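Local atomic coordinates of heme-binding protein HutZ (Vibrio cholerae, PDB entry 3TGV), a protein that binds heme and probably degrades it to biliverdin beta and delta, releasing the iron, as a member of the HugZ/HutZ heme oxygenase family. Residues R14-L19 with V30-F35; V36-G41 with C99-Q104; Q61-M66 with T83-A88; S89-D94 with F122-L127. The protein carries 1 engineered substitution. All blocks are in the same frame, centred on the assembly; numbering follows the deposited sequence.

Contact 1: residues R14-L19 with V30-F35; sequences RKTLQL and VSYAPF
The F35 ring carries L17 on one face: L17 CD2 stands 3.7 Å from the centroid of the F35 ring, nearly on the ring normal, a CH-pi contact, and T16 N lies at the ring edge. F35 and L17 belong to the antiparallel hairpin of strands 16-22 and 28-38, part of the curled sheet of the FMN-binding split-barrel type. The two side chains cross at about a right angle. The first torsion of F35 (chi1 75°) sets CG between the backbone N and the carbonyl carbon, which holds the ring back over the start of the partner strand. R108 of helix 96-109 adds a cation-pi contact to the same ring. Five backbone bonds zip the hairpin, among them L17 N to A33 O at 2.9 Å, almost straight at 174°, and a more bent one from F35 N to K15 O at 3.1 Å. L17, L19 and A33 share one face, where L19 CD1 meets A33 CB at 4.1 Å. Q18 and Y32 lie on the other; the Q18 amide is nearly parallel to the Y32 ring plane, 7° apart, and its NE2 comes 3.5 Å from Y32 CB. That face turns to the second subunit, where the backbone N of R79 donates to Y32 OH. At the far end a water lies 3.2 Å from L19 O and 2.7 Å from S31 OG, which also bonds H52 ND1.

Contact 2: residues V36-G41 with C99-Q104; sequences VQNQEG and CQVIAQ
Q104 OE1 accepts the shortest polar bond here, from N38 ND2 at 2.7 Å; the donor lies in the carbonyl plane of Q104, and the acceptor in turn lies in the amide plane of N38. The other half of the same amide gives Q104 NE2 to Q37 O at 2.9 Å, approached from above the Q37 carbonyl plane. Helix 96-109 is thus tied by one glutamine to two successive residues at the end of strand 28-38. Q104 reaches them because its chain is fully stretched, CG anti to the backbone N (chi1 -174°) and extended beyond. Along the way it runs antiparallel past V36, with Q104 CD 3.7 Å from V36 CB. V36 CG2 meets CG1 of V101, which lies about one turn before Q104 on the helix, at 3.7 Å, and F43 of strand 41-47 borders both valines. N38 does double duty: its OD1 takes E40 N at 3.0 Å on a lone pair, an Asx turn within the type I beta turn N38-G41 that leads into strand 41-47. Each amide of the pair therefore works as donor and acceptor at once, held at both its O and its N, which fixes the flip of both, and the helix is joined to the end of strand 28-38 and the turn after it through uncharged groups beside a small apolar patch.

Contact 3: residues Q61-M66 with T83-A88; sequences QVSIMM and TFDAVA
I64 meets F84 across an antiparallel hydrogen-bonded pair, and its atoms can be followed outward. CB stands over one face of the F84 ring, offset toward the rim, 4.0 Å from the centroid in a CH-pi contact. CG2, anti to the backbone N, comes 3.6 Å from F84 CZ. The other branch leads through CG1 to CD1, which touches F84 CE2 at 3.5 Å and A86 CB at 3.7 Å. A first torsion of 58° in F84 turns the ring toward I64. Two backbone bonds join the pair, the shorter from I64 N to F84 O at 2.7 Å. On the reverse face S63 OG donates to D85 OD1 at 3.1 Å, nearly along the carboxylate C-O axis, and also accepts from V30 N of the second subunit, so this serine links D85 of its own sheet to the partner chain. V62 CG2 extends the apolar face to A88 CB at 3.9 Å. In the fold, strand 61-67 runs between strands 16-22 and 81-91: I64 also packs on L17 and L19 on one flank and on L127 of strand 122-129, while L56 of helix 51-58 covers V62 and A88.

Contact 4: residues S89-D94 with F122-L127; sequences SMVERD and FMLFRL
The 89-91 end of strand 81-91 and segment 122-127 run antiparallel at 131° between their short axes, S89 and R126 forming a hydrogen-bonded pair in which S89 N gives to R126 O at 2.9 Å and R126 N returns to S89 O at 2.7 Å. M90 and F125 form the non-hydrogen-bonded pair that follows. On their face M90 CB lies 4.1 Å from F125 CE1, and M90 SD sits obliquely 5.5 Å from the ring centroid, a Met-aromatic contact. The M90 chain is fully extended (chi1 179°), which carries its sulfur along to M123 CE at 4.0 Å; the two side chains cross at about a right angle. On the reverse face V91 and L124 lie side by side, pointing the same way, with V91 CB 3.7 Å from L124 CD2, and V91 CG2 also rests 3.9 Å from R126 CB. The R126 guanidinium reaches beyond the pair, NH1 bonding E40 O, while R93 NH2 bonds L119 O. This strongly twisted antiparallel pair, between helix 96-109 (W98) on the V91/L124 face and helix 51-58 on the M123/F125 face, is consistent with the FMN-binding split-barrel fold of the pyridoxamine 5'-phosphate oxidase family.

How the contacts relate
From the N terminus, helix 3-13 leads into contact 1, which closes the short hairpin loop between strands 16-22 and 28-38. The end of the latter strand then opens the long loop closed by contact 2, on helix 96-109. Nested inside that loop is contact 3, joining strands 61-67 and 81-91; contact 4 begins within it too but ends beyond it, so contacts 2 and 4 cross. Contacts 1 and 3 meet through Q18 N and M65 O, and both face the second subunit. Contacts 3 and 4 share strand 81-91 and meet where A88 nears L127. Contacts 2 and 4 touch through V101 CG1 and L124 CD1, tying helix 96-109 to strands 28-38 and 122-129.

Contact 1: residues R14-L19 with V30-F35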
loop_
_atom_site.group_PDB
_atom_site.type_symbol
_atom_site.label_atom_id
_atom_site.label_comp_id
_atom_site.label_asym_id
_atom_site.label_seq_id
_atom_site.Cartn_x
_atom_site.Cartn_y
_atom_site.Cartn_z
ATOM N N ARG A 14 -7.886 9.457 8.429
ATOM C CA ARG A 14 -7.625 8.345 7.523
ATOM C C ARG A 14 -8.496 7.154 7.902
ATOM O O ARG A 14 -8.603 6.803 9.071
ATOM C CB ARG A 14 -6.144 7.975 7.539
ATOM C CG ARG A 14 -5.220 9.106 7.103
ATOM C CD ARG A 14 -5.057 9.154 5.593
ATOM N NE ARG A 14 -6.130 9.888 4.939
ATOM C CZ ARG A 14 -6.472 9.745 3.664
ATOM N NH1 ARG A 14 -5.843 8.867 2.887
ATOM N NH2 ARG A 14 -7.467 10.467 3.167
ATOM N N LYS A 15 -9.130 6.540 6.907
ATOM C CA LYS A 15 -10.067 5.463 7.164
ATOM C C LYS A 15 -9.527 4.100 6.731
ATOM O O LYS A 15 -10.119 3.068 7.043
ATOM C CB LYS A 15 -11.394 5.753 6.451
ATOM C CG LYS A 15 -11.972 7.124 6.812
ATOM C CD LYS A 15 -13.117 7.003 7.808
ATOM C CE LYS A 15 -13.272 8.264 8.645
ATOM N NZ LYS A 15 -13.439 9.486 7.814
ATOM N N THR A 16 -8.410 4.096 6.016
ATOM C CA THR A 16 -7.880 2.860 5.447
ATOM C C THR A 16 -6.404 2.625 5.785
ATOM O O THR A 16 -5.611 3.567 5.908
ATOM C CB THR A 16 -8.037 2.845 3.907
ATOM O OG1 THR A 16 -9.405 3.114 3.555
ATOM C CG2 THR A 16 -7.665 1.492 3.358
ATOM N N LEU A 17 -6.060 1.352 5.939
ATOM C CA LEU A 17 -4.679 0.915 6.050
ATOM C C LEU A 17 -4.248 0.256 4.751
ATOM O O LEU A 17 -5.021 -0.499 4.128
ATOM C CB LEU A 17 -4.539 -0.114 7.177
ATOM C CG LEU A 17 -4.987 0.278 8.584
ATOM C CD1 LEU A 17 -4.748 -0.871 9.583
ATOM C CD2 LEU A 17 -4.264 1.558 9.011
ATOM N N GLN A 18 -3.018 0.525 4.342
ATOM C CA GLN A 18 -2.396 -0.288 3.310
ATOM C C GLN A 18 -1.566 -1.360 3.999
ATOM O O GLN A 18 -0.837 -1.075 4.966
ATOM C CB GLN A 18 -1.521 0.548 2.373
ATOM C CG GLN A 18 -2.023 1.968 2.134
ATOM C CD GLN A 18 -3.426 2.032 1.596
ATOM O OE1 GLN A 18 -4.286 2.742 2.129
ATOM N NE2 GLN A 18 -3.671 1.304 0.517
ATOM N N LEU A 19 -1.658 -2.585 3.489
ATOM C CA LEU A 19 -1.059 -3.744 4.141
ATOM C C LEU A 19 -0.115 -4.514 3.228
ATOM O O LEU A 19 -0.419 -4.747 2.059
ATOM C CB LEU A 19 -2.151 -4.698 4.628
ATOM C CG LEU A 19 -3.349 -4.071 5.328
ATOM C CD1 LEU A 19 -4.488 -5.080 5.483
ATOM C CD2 LEU A 19 -2.927 -3.482 6.675
ATOM N N VAL A 30 0.334 -6.962 -1.465
ATOM C CA VAL A 30 -0.110 -5.644 -1.025
ATOM C C VAL A 30 -1.619 -5.509 -1.235
ATOM O O VAL A 30 -2.177 -6.011 -2.222
ATOM C CB VAL A 30 0.639 -4.518 -1.750
ATOM C CG1 VAL A 30 0.236 -4.439 -3.195
ATOM C CG2 VAL A 30 0.403 -3.172 -1.040
ATOM N N SER A 31 -2.284 -4.867 -0.289
ATOM C CA SER A 31 -3.733 -4.761 -0.311
ATOM C C SER A 31 -4.082 -3.585 0.568
ATOM O O SER A 31 -3.183 -2.914 1.086
ATOM C CB SER A 31 -4.358 -6.025 0.279
ATOM O OG SER A 31 -3.906 -6.209 1.612
ATOM N N TYR A 32 -5.375 -3.328 0.744
ATOM C CA TYR A 32 -5.817 -2.319 1.712
ATOM C C TYR A 32 -7.026 -2.838 2.500
ATOM O O TYR A 32 -7.667 -3.813 2.107
ATOM C CB TYR A 32 -6.194 -1.017 1.007
ATOM C CG TYR A 32 -7.595 -1.077 0.455
ATOM C CD1 TYR A 32 -7.876 -1.800 -0.696
ATOM C CD2 TYR A 32 -8.642 -0.437 1.102
ATOM C CE1 TYR A 32 -9.184 -1.887 -1.193
ATOM C CE2 TYR A 32 -9.940 -0.510 0.614
ATOM C CZ TYR A 32 -10.202 -1.228 -0.532
ATOM O OH TYR A 32 -11.493 -1.282 -1.006
ATOM N N ALA A 33 -7.336 -2.176 3.606
ATOM C CA ALA A 33 -8.536 -2.485 4.370
ATOM C C ALA A 33 -8.949 -1.277 5.199
ATOM O O ALA A 33 -8.109 -0.658 5.855
ATOM C CB ALA A 33 -8.286 -3.675 5.279
ATOM N N PRO A 34 -10.242 -0.927 5.164
ATOM C CA PRO A 34 -10.736 0.050 6.141
ATOM C C PRO A 34 -10.425 -0.487 7.544
ATOM O O PRO A 34 -10.317 -1.704 7.717
ATOM C CB PRO A 34 -12.251 0.075 5.879
ATOM C CG PRO A 34 -12.379 -0.310 4.430
ATOM C CD PRO A 34 -11.257 -1.290 4.158
ATOM N N PHE A 35 -10.246 0.390 8.523
ATOM C CA PHE A 35 -9.850 -0.055 9.856
ATOM C C PHE A 35 -10.521 0.781 10.930
ATOM O O PHE A 35 -11.036 1.858 10.655
ATOM C CB PHE A 35 -8.329 0.076 10.034
ATOM C CG PHE A 35 -7.864 1.502 10.226
ATOM C CD1 PHE A 35 -7.805 2.380 9.149
ATOM C CD2 PHE A 35 -7.489 1.968 11.486
ATOM C CE1 PHE A 35 -7.367 3.690 9.320
ATOM C CE2 PHE A 35 -7.069 3.279 11.672
ATOM C CZ PHE A 35 -6.995 4.139 10.599
HETATM O O HOH W 1 -1.688 -7.672 1.543
#

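Contact 2: residues V36-G41 with C99-Q104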
loop_
_atom_site.group_PDB
_atom_site.type_symbol
_atom_site.label_atom_id
_atom_site.label_comp_id
_atom_site.label_asym_id
_atom_site.label_seq_id
_atom_site.Cartn_x
_atom_site.Cartn_y
_atom_site.Cartn_z
ATOM N N VAL A 36 -10.506 0.266 12.153
ATOM C CA VAL A 36 -10.701 1.091 13.339
ATOM C C VAL A 36 -9.541 0.802 14.274
ATOM O O VAL A 36 -8.888 -0.237 14.158
ATOM C CB VAL A 36 -12.026 0.768 14.067
ATOM C CG1 VAL A 36 -13.210 1.016 13.156
ATOM C CG2 VAL A 36 -12.023 -0.665 14.569
ATOM N N GLN A 37 -9.268 1.716 15.197
ATOM C CA GLN A 37 -8.223 1.465 16.184
ATOM C C GLN A 37 -8.693 1.819 17.582
ATOM O O GLN A 37 -9.535 2.701 17.765
ATOM C CB GLN A 37 -6.916 2.187 15.845
ATOM C CG GLN A 37 -6.953 3.695 16.000
ATOM C CD GLN A 37 -6.184 4.199 17.221
ATOM O OE1 GLN A 37 -5.871 3.439 18.149
ATOM N NE2 GLN A 37 -5.877 5.494 17.222
ATOM N N ASN A 38 -8.176 1.081 18.554
ATOM C CA ASN A 38 -8.502 1.300 19.951
ATOM C C ASN A 38 -7.390 0.772 20.836
ATOM O O ASN A 38 -6.285 0.496 20.355
ATOM C CB ASN A 38 -9.858 0.686 20.324
ATOM C CG ASN A 38 -9.964 -0.788 19.958
ATOM O OD1 ASN A 38 -9.065 -1.584 20.237
ATOM N ND2 ASN A 38 -11.068 -1.153 19.318
ATOM N N GLN A 39 -7.684 0.631 22.124
ATOM C CA GLN A 39 -6.661 0.316 23.112
ATOM C C GLN A 39 -6.071 -1.068 22.885
ATOM O O GLN A 39 -4.973 -1.375 23.369
ATOM C CB GLN A 39 -7.258 0.401 24.516
ATOM C CG GLN A 39 -6.365 1.094 25.533
ATOM C CD GLN A 39 -7.100 1.397 26.830
ATOM O OE1 GLN A 39 -7.999 0.651 27.241
ATOM N NE2 GLN A 39 -6.732 2.508 27.475
ATOM N N GLU A 40 -6.807 -1.889 22.137
ATOM C CA GLU A 40 -6.452 -3.284 21.900
ATOM C C GLU A 40 -5.651 -3.486 20.613
ATOM O O GLU A 40 -5.096 -4.560 20.387
ATOM C CB GLU A 40 -7.726 -4.134 21.826
ATOM C CG GLU A 40 -8.782 -3.776 22.855
ATOM C CD GLU A 40 -8.475 -4.355 24.223
ATOM O OE1 GLU A 40 -8.812 -5.538 24.461
ATOM O OE2 GLU A 40 -7.893 -3.630 25.059
ATOM N N GLY A 41 -5.617 -2.463 19.760
ATOM C CA GLY A 41 -4.850 -2.513 18.526
ATOM C C GLY A 41 -5.616 -1.972 17.332
ATOM O O GLY A 41 -6.630 -1.290 17.487
ATOM N N CYS A 99 -17.619 -8.140 19.266
ATOM C CA CYS A 99 -18.785 -7.275 19.343
ATOM C C CYS A 99 -18.389 -5.806 19.486
ATOM O O CYS A 99 -18.982 -4.934 18.855
ATOM C CB CYS A 99 -19.695 -7.723 20.490
ATOM S SG CYS A 99 -20.260 -9.447 20.329
ATOM N N GLN A 100 -17.374 -5.534 20.300
ATOM C CA GLN A 100 -16.912 -4.160 20.499
ATOM C C GLN A 100 -16.383 -3.543 19.207
ATOM O O GLN A 100 -16.782 -2.443 18.813
ATOM C CB GLN A 100 -15.831 -4.113 21.574
ATOM C CG GLN A 100 -16.315 -4.526 22.951
ATOM C CD GLN A 100 -15.175 -4.860 23.895
ATOM O OE1 GLN A 100 -14.171 -4.145 23.960
ATOM N NE2 GLN A 100 -15.321 -5.960 24.627
ATOM N N VAL A 101 -15.481 -4.258 18.548
ATOM C CA VAL A 101 -14.865 -3.757 17.327
ATOM C C VAL A 101 -15.891 -3.638 16.198
ATOM O O VAL A 101 -15.897 -2.646 15.468
ATOM C CB VAL A 101 -13.672 -4.631 16.892
ATOM C CG1 VAL A 101 -13.066 -4.108 15.588
ATOM C CG2 VAL A 101 -12.622 -4.664 17.992
ATOM N N ILE A 102 -16.764 -4.635 16.058
ATOM C CA ILE A 102 -17.815 -4.549 15.050
ATOM C C ILE A 102 -18.647 -3.289 15.285
ATOM O O ILE A 102 -18.923 -2.521 14.357
ATOM C CB ILE A 102 -18.741 -5.781 15.059
ATOM C CG1 ILE A 102 -17.973 -7.050 14.675
ATOM C CG2 ILE A 102 -19.893 -5.573 14.101
ATOM C CD1 ILE A 102 -17.325 -6.996 13.308
ATOM N N ALA A 103 -19.045 -3.082 16.534
ATOM C CA ALA A 103 -19.750 -1.863 16.917
ATOM C C ALA A 103 -18.991 -0.619 16.459
ATOM O O ALA A 103 -19.546 0.237 15.774
ATOM C CB ALA A 103 -19.944 -1.825 18.424
ATOM N N GLN A 104 -17.719 -0.525 16.848
ATOM C CA GLN A 104 -16.886 0.615 16.479
ATOM C C GLN A 104 -16.862 0.803 14.968
ATOM O O GLN A 104 -17.021 1.914 14.469
ATOM C CB GLN A 104 -15.460 0.440 17.020
ATOM C CG GLN A 104 -14.556 1.646 16.809
ATOM C CD GLN A 104 -13.213 1.499 17.494
ATOM O OE1 GLN A 104 -12.900 0.453 18.078
ATOM N NE2 GLN A 104 -12.407 2.559 17.439
#

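Contact 3: residues Q61-M66 with T83-A88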
loop_
_atom_site.group_PDB
_atom_site.type_symbol
_atom_site.label_atom_id
_atom_site.label_comp_id
_atom_site.label_asym_id
_atom_site.label_seq_id
_atom_site.Cartn_x
_atom_site.Cartn_y
_atom_site.Cartn_z
ATOM N N GLN A 61 2.415 -11.932 10.247
ATOM C CA GLN A 61 3.156 -10.678 10.269
ATOM C C GLN A 61 2.681 -9.784 9.143
ATOM O O GLN A 61 2.381 -10.258 8.048
ATOM C CB GLN A 61 4.653 -10.916 10.176
ATOM C CG GLN A 61 5.081 -11.670 8.967
ATOM C CD GLN A 61 6.503 -12.156 9.095
ATOM O OE1 GLN A 61 7.369 -11.445 9.606
ATOM N NE2 GLN A 61 6.754 -13.370 8.635
ATOM N N VAL A 62 2.588 -8.493 9.438
ATOM C CA VAL A 62 2.089 -7.505 8.498
ATOM C C VAL A 62 2.930 -6.248 8.604
ATOM O O VAL A 62 3.354 -5.880 9.688
ATOM C CB VAL A 62 0.694 -7.025 8.883
ATOM C CG1 VAL A 62 -0.112 -6.725 7.639
ATOM C CG2 VAL A 62 0.021 -8.029 9.771
ATOM N N SER A 63 3.134 -5.579 7.480
ATOM C CA SER A 63 3.644 -4.223 7.492
ATOM C C SER A 63 2.462 -3.308 7.154
ATOM O O SER A 63 1.744 -3.543 6.177
ATOM C CB SER A 63 4.816 -4.074 6.513
ATOM O OG SER A 63 5.326 -2.748 6.477
ATOM N N ILE A 64 2.234 -2.295 7.989
ATOM C CA ILE A 64 1.055 -1.430 7.869
ATOM C C ILE A 64 1.420 0.014 7.513
ATOM O O ILE A 64 2.397 0.567 8.030
ATOM C CB ILE A 64 0.269 -1.408 9.185
ATOM C CG1 ILE A 64 -0.301 -2.796 9.485
ATOM C CG2 ILE A 64 -0.843 -0.355 9.137
ATOM C CD1 ILE A 64 -0.751 -2.970 10.913
ATOM N N MET A 65 0.645 0.623 6.628
ATOM C CA MET A 65 0.862 2.026 6.277
ATOM C C MET A 65 -0.447 2.796 6.176
ATOM O O MET A 65 -1.418 2.339 5.559
ATOM C CB MET A 65 1.651 2.150 4.970
ATOM C CG MET A 65 1.836 3.580 4.501
ATOM S SD MET A 65 2.949 3.742 3.084
ATOM C CE MET A 65 2.040 2.800 1.866
ATOM N N MET A 66 -0.460 3.962 6.801
ATOM C CA MET A 66 -1.568 4.896 6.714
ATOM C C MET A 66 -1.004 6.108 5.962
ATOM O O MET A 66 -0.002 6.694 6.383
ATOM C CB MET A 66 -2.002 5.254 8.136
ATOM C CG MET A 66 -3.280 6.047 8.292
ATOM S SD MET A 66 -3.546 6.475 10.043
ATOM C CE MET A 66 -3.416 4.872 10.805
ATOM N N THR A 83 3.983 4.548 9.281
ATOM C CA THR A 83 4.226 3.145 8.935
ATOM C C THR A 83 4.728 2.379 10.155
ATOM O O THR A 83 5.493 2.915 10.978
ATOM C CB THR A 83 5.247 3.020 7.782
ATOM O OG1 THR A 83 4.862 3.880 6.702
ATOM C CG2 THR A 83 5.298 1.590 7.259
ATOM N N PHE A 84 4.294 1.131 10.276
ATOM C CA PHE A 84 4.727 0.268 11.368
ATOM C C PHE A 84 4.456 -1.186 11.026
ATOM O O PHE A 84 3.584 -1.480 10.207
ATOM C CB PHE A 84 4.037 0.644 12.685
ATOM C CG PHE A 84 2.530 0.581 12.643
ATOM C CD1 PHE A 84 1.793 1.626 12.116
ATOM C CD2 PHE A 84 1.849 -0.512 13.171
ATOM C CE1 PHE A 84 0.403 1.577 12.083
ATOM C CE2 PHE A 84 0.449 -0.567 13.143
ATOM C CZ PHE A 84 -0.266 0.484 12.603
ATOM N N ASP A 85 5.218 -2.089 11.634
ATOM C CA ASP A 85 4.996 -3.519 11.472
ATOM C C ASP A 85 4.174 -3.996 12.649
ATOM O O ASP A 85 4.160 -3.342 13.691
ATOM C CB ASP A 85 6.317 -4.282 11.404
ATOM C CG ASP A 85 7.131 -3.932 10.166
ATOM O OD1 ASP A 85 6.586 -3.288 9.238
ATOM O OD2 ASP A 85 8.326 -4.296 10.120
ATOM N N ALA A 86 3.481 -5.125 12.477
ATOM C CA ALA A 86 2.555 -5.630 13.484
ATOM C C ALA A 86 2.456 -7.155 13.483
ATOM O O ALA A 86 2.939 -7.818 12.580
ATOM C CB ALA A 86 1.169 -5.016 13.281
ATOM N N VAL A 87 1.822 -7.697 14.518
ATOM C CA VAL A 87 1.536 -9.122 14.598
ATOM C C VAL A 87 0.035 -9.318 14.515
ATOM O O VAL A 87 -0.713 -8.709 15.278
ATOM C CB VAL A 87 2.024 -9.722 15.919
ATOM C CG1 VAL A 87 1.657 -11.208 15.988
ATOM C CG2 VAL A 87 3.518 -9.515 16.066
ATOM N N ALA A 88 -0.408 -10.154 13.582
ATOM C CA ALA A 88 -1.833 -10.336 13.339
ATOM C C ALA A 88 -2.405 -11.490 14.139
ATOM O O ALA A 88 -1.752 -12.507 14.327
ATOM C CB ALA A 88 -2.107 -10.555 11.851
#

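Contact 4: residues S89-D94 with F122-L127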
loop_
_atom_site.group_PDB
_atom_site.type_symbol
_atom_site.label_atom_id
_atom_site.label_comp_id
_atom_site.label_asym_id
_atom_site.label_seq_id
_atom_site.Cartn_x
_atom_site.Cartn_y
_atom_site.Cartn_z
ATOM N N SER A 89 -3.644 -11.322 14.583
ATOM C CA SER A 89 -4.346 -12.359 15.304
ATOM C C SER A 89 -5.807 -12.300 14.887
ATOM O O SER A 89 -6.369 -11.217 14.717
ATOM C CB SER A 89 -4.198 -12.139 16.810
ATOM O OG SER A 89 -4.365 -13.354 17.512
ATOM N N MET A 90 -6.423 -13.460 14.697
ATOM C CA MET A 90 -7.830 -13.499 14.336
ATOM C C MET A 90 -8.731 -13.351 15.568
ATOM O O MET A 90 -8.453 -13.917 16.629
ATOM C CB MET A 90 -8.157 -14.792 13.591
ATOM C CG MET A 90 -9.610 -14.886 13.219
ATOM S SD MET A 90 -10.002 -16.283 12.133
ATOM C CE MET A 90 -11.809 -16.202 12.198
ATOM N N VAL A 91 -9.805 -12.583 15.429
ATOM C CA VAL A 91 -10.698 -12.322 16.555
ATOM C C VAL A 91 -11.915 -13.238 16.496
ATOM O O VAL A 91 -12.631 -13.268 15.495
ATOM C CB VAL A 91 -11.167 -10.860 16.575
ATOM C CG1 VAL A 91 -12.128 -10.626 17.737
ATOM C CG2 VAL A 91 -9.968 -9.924 16.676
ATOM N N GLU A 92 -12.149 -13.978 17.578
ATOM C CA GLU A 92 -13.191 -15.001 17.579
ATOM C C GLU A 92 -14.570 -14.392 17.393
ATOM O O GLU A 92 -14.948 -13.453 18.091
ATOM C CB GLU A 92 -13.158 -15.846 18.854
ATOM C CG GLU A 92 -14.190 -16.973 18.837
ATOM C CD GLU A 92 -14.132 -17.860 20.072
ATOM O OE1 GLU A 92 -13.438 -18.901 20.024
ATOM O OE2 GLU A 92 -14.785 -17.518 21.086
ATOM N N ARG A 93 -15.318 -14.939 16.445
ATOM C CA ARG A 93 -16.635 -14.423 16.127
ATOM C C ARG A 93 -17.533 -14.368 17.357
ATOM O O ARG A 93 -17.634 -15.329 18.116
ATOM C CB ARG A 93 -17.282 -15.273 15.034
ATOM C CG ARG A 93 -18.660 -14.805 14.624
ATOM C CD ARG A 93 -19.081 -15.446 13.308
ATOM N NE ARG A 93 -19.607 -14.448 12.382
ATOM C CZ ARG A 93 -19.008 -14.075 11.254
ATOM N NH1 ARG A 93 -17.860 -14.633 10.884
ATOM N NH2 ARG A 93 -19.568 -13.152 10.486
ATOM N N ASP A 94 -18.179 -13.225 17.546
ATOM C CA ASP A 94 -19.155 -13.059 18.610
ATOM C C ASP A 94 -18.548 -12.994 20.004
ATOM O O ASP A 94 -19.272 -12.860 20.987
ATOM C CB ASP A 94 -20.209 -14.157 18.533
ATOM C CG ASP A 94 -21.142 -13.968 17.366
ATOM O OD1 ASP A 94 -21.591 -12.819 17.150
ATOM O OD2 ASP A 94 -21.410 -14.961 16.661
ATOM N N PHE A 122 -15.836 -13.336 5.959
ATOM C CA PHE A 122 -15.275 -12.119 6.538
ATOM C C PHE A 122 -14.762 -12.338 7.941
ATOM O O PHE A 122 -15.525 -12.636 8.854
ATOM C CB PHE A 122 -16.239 -10.943 6.464
ATOM C CG PHE A 122 -16.138 -10.183 5.180
ATOM C CD1 PHE A 122 -16.868 -10.575 4.075
ATOM C CD2 PHE A 122 -15.283 -9.095 5.068
ATOM C CE1 PHE A 122 -16.769 -9.889 2.882
ATOM C CE2 PHE A 122 -15.177 -8.400 3.879
ATOM C CZ PHE A 122 -15.921 -8.796 2.784
ATOM N N MET A 123 -13.450 -12.195 8.082
ATOM C CA MET A 123 -12.754 -12.463 9.324
ATOM C C MET A 123 -12.285 -11.148 9.933
ATOM O O MET A 123 -11.952 -10.209 9.210
ATOM C CB MET A 123 -11.541 -13.348 9.046
ATOM C CG MET A 123 -11.845 -14.564 8.205
ATOM S SD MET A 123 -10.341 -15.423 7.715
ATOM C CE MET A 123 -10.749 -17.091 8.246
ATOM N N LEU A 124 -12.251 -11.087 11.258
ATOM C CA LEU A 124 -11.776 -9.893 11.948
ATOM C C LEU A 124 -10.383 -10.130 12.512
ATOM O O LEU A 124 -10.185 -11.015 13.344
ATOM C CB LEU A 124 -12.747 -9.518 13.068
ATOM C CG LEU A 124 -12.383 -8.351 13.986
ATOM C CD1 LEU A 124 -12.301 -7.042 13.208
ATOM C CD2 LEU A 124 -13.408 -8.250 15.099
ATOM N N PHE A 125 -9.412 -9.349 12.055
ATOM C CA PHE A 125 -8.044 -9.494 12.544
ATOM C C PHE A 125 -7.648 -8.332 13.440
ATOM O O PHE A 125 -7.857 -7.177 13.088
ATOM C CB PHE A 125 -7.041 -9.604 11.386
ATOM C CG PHE A 125 -7.104 -10.912 10.639
ATOM C CD1 PHE A 125 -6.255 -11.957 10.970
ATOM C CD2 PHE A 125 -8.002 -11.088 9.607
ATOM C CE1 PHE A 125 -6.305 -13.157 10.287
ATOM C CE2 PHE A 125 -8.059 -12.285 8.923
ATOM C CZ PHE A 125 -7.211 -13.321 9.264
ATOM N N ARG A 126 -7.084 -8.652 14.600
ATOM C CA ARG A 126 -6.429 -7.647 15.437
ATOM C C ARG A 126 -4.963 -7.508 15.052
ATOM O O ARG A 126 -4.250 -8.500 14.935
ATOM C CB ARG A 126 -6.527 -8.013 16.918
ATOM C CG ARG A 126 -5.417 -7.382 17.731
ATOM C CD ARG A 126 -5.807 -7.085 19.166
ATOM N NE ARG A 126 -5.818 -8.275 20.004
ATOM C CZ ARG A 126 -5.530 -8.266 21.302
ATOM N NH1 ARG A 126 -5.193 -7.129 21.906
ATOM N NH2 ARG A 126 -5.573 -9.397 21.999
ATOM N N LEU A 127 -4.509 -6.276 14.855
ATOM C CA LEU A 127 -3.121 -6.042 14.488
ATOM C C LEU A 127 -2.441 -5.204 15.553
ATOM O O LEU A 127 -2.880 -4.093 15.841
ATOM C CB LEU A 127 -3.045 -5.319 13.149
ATOM C CG LEU A 127 -4.006 -5.821 12.083
ATOM C CD1 LEU A 127 -3.887 -4.937 10.865
ATOM C CD2 LEU A 127 -3.711 -7.266 11.739
#